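Local coordinates for protein malate dehydrogenase (Pyrococcus horikoshii, PDB 1V9N) that catalyses the NAD-dependent oxidation of (S)-malate to oxaloacetate, working as a homodimer of the LDH2/MDH2 oxidoreductase family, at residues A[131-136]-A[169-173]. Residues are numbered along the deposited sequence; the frame is centred on the assembly and turned at random.
Sequences AGYYAL and PIALA. With NDP (NADPH dihydro-nicotinamide-adenine-dinucleotide phosphate), chain B.
Ala131 and Ala135, one turn apart, both set their methyls against that of Ala171: Ala131 CB lies 3.7 Å from Ala171 CB. The fit of Ala135 CB is looser, 4.1 Å from Ala171 CB. The methyl of Ala171 also presses on the peptide between Ala131 and Gly132. Two residues along, the CB of Ala173 sits against the carbonyl of Ala135, 3.4 Å from its O. Leu136 starts out away from the strand, but with CD1 anti to CA (chi2 179°) its CD2 comes back to the Ala173 methyl. No hydrogen bond crosses here; small side chains let the helix and strand axes close to 7.0 Å, running nearly the same way at 27°. This is a helix lying on a mixed beta-sheet: the backbone of 170-173 is hydrogen-bonded to strands 144-149 and 181-185, and its alternate residues Ala171 and Ala173 face helix 132-139, while Leu172 points off the other face to meet Met251 of the second subunit. The layer opens at its N-terminal end into the cofactor site. Ala131 N donates to the ribose hydroxyl O2D of NADPH (3.1 Å, 158°), and Pro169 lies over one face of the dihydronicotinamide, with CD 3.6 Å from C4N and CG 3.8 Å from C3N. Were Pro169 cut back to an alanine, CG and CD would be lost and the nicotinamide, less covered on that face, would probably be freer to shift. Asp184, on strand 181-185, touches Ala131 and Ala171 and also hydrogen-bonds the cofactor; behind the helix, Tyr133 OH is tied to Asp42 OD1 and Tyr134 OH to Tyr128 O.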
loop_
_atom_site.group_PDB
_atom_site.type_symbol
_atom_site.label_atom_id
_atom_site.label_comp_id
_atom_site.label_asym_id
_atom_site.label_seq_id
_atom_site.Cartn_x
_atom_site.Cartn_y
_atom_site.Cartn_z
ATOM N N ALA A 131 9.606 -3.129 9.919
ATOM C CA ALA A 131 8.518 -2.162 9.997
ATOM C C ALA A 131 7.369 -2.692 10.859
ATOM O O ALA A 131 6.698 -1.928 11.553
ATOM C CB ALA A 131 8.011 -1.837 8.589
ATOM N N GLY A 132 7.156 -4.005 10.825
ATOM C CA GLY A 132 6.072 -4.595 11.598
ATOM C C GLY A 132 6.186 -4.368 13.092
ATOM O O GLY A 132 5.187 -4.393 13.816
ATOM N N TYR A 133 7.407 -4.158 13.568
ATOM C CA TYR A 133 7.632 -3.919 14.986
ATOM C C TYR A 133 6.842 -2.707 15.488
ATOM O O TYR A 133 6.272 -2.736 16.578
ATOM C CB TYR A 133 9.124 -3.698 15.245
ATOM C CG TYR A 133 9.458 -3.311 16.668
ATOM C CD1 TYR A 133 9.588 -4.278 17.669
ATOM C CD2 TYR A 133 9.640 -1.974 17.015
ATOM C CE1 TYR A 133 9.898 -3.916 18.983
ATOM C CE2 TYR A 133 9.944 -1.600 18.318
ATOM C CZ TYR A 133 10.073 -2.571 19.295
ATOM O OH TYR A 133 10.381 -2.185 20.577
ATOM N N TYR A 134 6.814 -1.639 14.697
ATOM C CA TYR A 134 6.108 -0.418 15.092
ATOM C C TYR A 134 4.601 -0.558 14.882
ATOM O O TYR A 134 3.806 -0.091 15.699
ATOM C CB TYR A 134 6.674 0.770 14.301
ATOM C CG TYR A 134 8.183 0.821 14.406
ATOM C CD1 TYR A 134 8.810 1.381 15.522
ATOM C CD2 TYR A 134 8.979 0.184 13.460
ATOM C CE1 TYR A 134 10.196 1.290 15.695
ATOM C CE2 TYR A 134 10.361 0.086 13.622
ATOM C CZ TYR A 134 10.961 0.634 14.739
ATOM O OH TYR A 134 12.320 0.493 14.913
ATOM N N ALA A 135 4.201 -1.215 13.799
ATOM C CA ALA A 135 2.775 -1.401 13.545
ATOM C C ALA A 135 2.161 -2.213 14.679
ATOM O O ALA A 135 1.054 -1.916 15.131
ATOM C CB ALA A 135 2.552 -2.112 12.211
ATOM N N LEU A 136 2.886 -3.235 15.137
ATOM C CA LEU A 136 2.409 -4.103 16.216
ATOM C C LEU A 136 2.172 -3.360 17.517
ATOM O O LEU A 136 1.284 -3.719 18.297
ATOM C CB LEU A 136 3.392 -5.251 16.470
ATOM C CG LEU A 136 3.210 -6.511 15.620
ATOM C CD1 LEU A 136 4.289 -7.528 15.985
ATOM C CD2 LEU A 136 1.818 -7.102 15.862
ATOM N N PRO A 169 9.567 -0.796 2.865
ATOM C CA PRO A 169 8.494 -1.676 3.321
ATOM C C PRO A 169 7.231 -0.963 3.786
ATOM O O PRO A 169 7.232 0.244 4.049
ATOM C CB PRO A 169 9.163 -2.458 4.449
ATOM C CG PRO A 169 10.022 -1.411 5.088
ATOM C CD PRO A 169 10.630 -0.686 3.882
ATOM N N ILE A 170 6.154 -1.738 3.861
ATOM C CA ILE A 170 4.858 -1.269 4.320
ATOM C C ILE A 170 4.361 -2.296 5.323
ATOM O O ILE A 170 4.397 -3.497 5.054
ATOM C CB ILE A 170 3.824 -1.199 3.182
ATOM C CG1 ILE A 170 4.240 -0.144 2.158
ATOM C CG2 ILE A 170 2.445 -0.899 3.764
ATOM C CD1 ILE A 170 3.337 -0.089 0.934
ATOM N N ALA A 171 3.901 -1.831 6.479
ATOM C CA ALA A 171 3.394 -2.742 7.490
ATOM C C ALA A 171 2.074 -2.254 8.072
ATOM O O ALA A 171 1.895 -1.057 8.307
ATOM C CB ALA A 171 4.420 -2.912 8.607
ATOM N N LEU A 172 1.152 -3.188 8.281
ATOM C CA LEU A 172 -0.137 -2.891 8.882
ATOM C C LEU A 172 -0.465 -3.996 9.866
ATOM O O LEU A 172 -0.414 -5.186 9.535
ATOM C CB LEU A 172 -1.255 -2.791 7.832
ATOM C CG LEU A 172 -2.622 -2.382 8.420
ATOM C CD1 LEU A 172 -3.445 -1.687 7.351
ATOM C CD2 LEU A 172 -3.363 -3.599 8.972
ATOM N N ALA A 173 -0.791 -3.597 11.086
ATOM C CA ALA A 173 -1.146 -4.548 12.123
ATOM C C ALA A 173 -2.519 -4.162 12.648
ATOM O O ALA A 173 -2.823 -2.980 12.801
ATOM C CB ALA A 173 -0.120 -4.505 13.250
HETATM P PA NDP B . 8.010 -11.726 3.398
HETATM O O1A NDP B . 8.765 -12.561 4.301
HETATM O O2A NDP B . 7.816 -12.051 1.941
HETATM O O5B NDP B . 6.540 -11.492 4.088
HETATM C C5B NDP B . 5.539 -10.671 3.459
HETATM C C4B NDP B . 4.337 -10.675 4.424
HETATM O O4B NDP B . 3.491 -11.735 3.944
HETATM C C3B NDP B . 4.585 -10.965 5.878
HETATM O O3B NDP B . 3.685 -10.125 6.661
HETATM C C2B NDP B . 4.281 -12.406 6.090
HETATM O O2B NDP B . 3.912 -12.822 7.416
HETATM C C1B NDP B . 3.253 -12.634 5.025
HETATM N N9A NDP B . 3.266 -13.990 4.412
HETATM C C8A NDP B . 4.372 -14.825 4.085
HETATM N N7A NDP B . 3.970 -15.946 3.531
HETATM C C5A NDP B . 2.607 -15.887 3.476
HETATM C C6A NDP B . 1.577 -16.756 2.994
HETATM N N6A NDP B . 1.894 -17.933 2.443
HETATM N N1A NDP B . 0.255 -16.377 3.094
HETATM C C2A NDP B . -0.080 -15.169 3.654
HETATM N N3A NDP B . 0.816 -14.280 4.132
HETATM C C4A NDP B . 2.155 -14.700 4.014
HETATM O O3 NDP B . 8.462 -10.221 3.421
HETATM P PN NDP B . 9.737 -9.355 3.044
HETATM O O1N NDP B . 9.278 -8.424 2.019
HETATM O O2N NDP B . 10.743 -10.398 2.647
HETATM O O5D NDP B . 10.060 -8.668 4.443
HETATM C C5D NDP B . 11.409 -8.575 4.981
HETATM C C4D NDP B . 11.398 -7.835 6.373
HETATM O O4D NDP B . 12.369 -6.808 6.290
HETATM C C3D NDP B . 10.084 -7.123 6.783
HETATM O O3D NDP B . 9.861 -7.373 8.177
HETATM C C2D NDP B . 10.295 -5.657 6.447
HETATM O O2D NDP B . 9.525 -4.817 7.282
HETATM C C1D NDP B . 11.830 -5.528 6.627
HETATM N N1N NDP B . 12.462 -4.500 5.757
HETATM C C2N NDP B . 13.045 -3.383 6.420
HETATM C C3N NDP B . 13.674 -2.377 5.577
HETATM C C7N NDP B . 14.302 -1.207 6.200
HETATM O O7N NDP B . 14.862 -0.314 5.552
HETATM N N7N NDP B . 14.288 -1.058 7.553
HETATM C C4N NDP B . 13.669 -2.576 4.163
HETATM C C5N NDP B . 13.088 -3.671 3.538
HETATM C C6N NDP B . 12.485 -4.643 4.333
HETATM P P2B NDP B . 4.842 -13.517 8.449
HETATM O O1X NDP B . 3.957 -14.545 9.019
HETATM O O2X NDP B . 5.279 -12.532 9.486
HETATM O O3X NDP B . 6.044 -14.126 7.733
#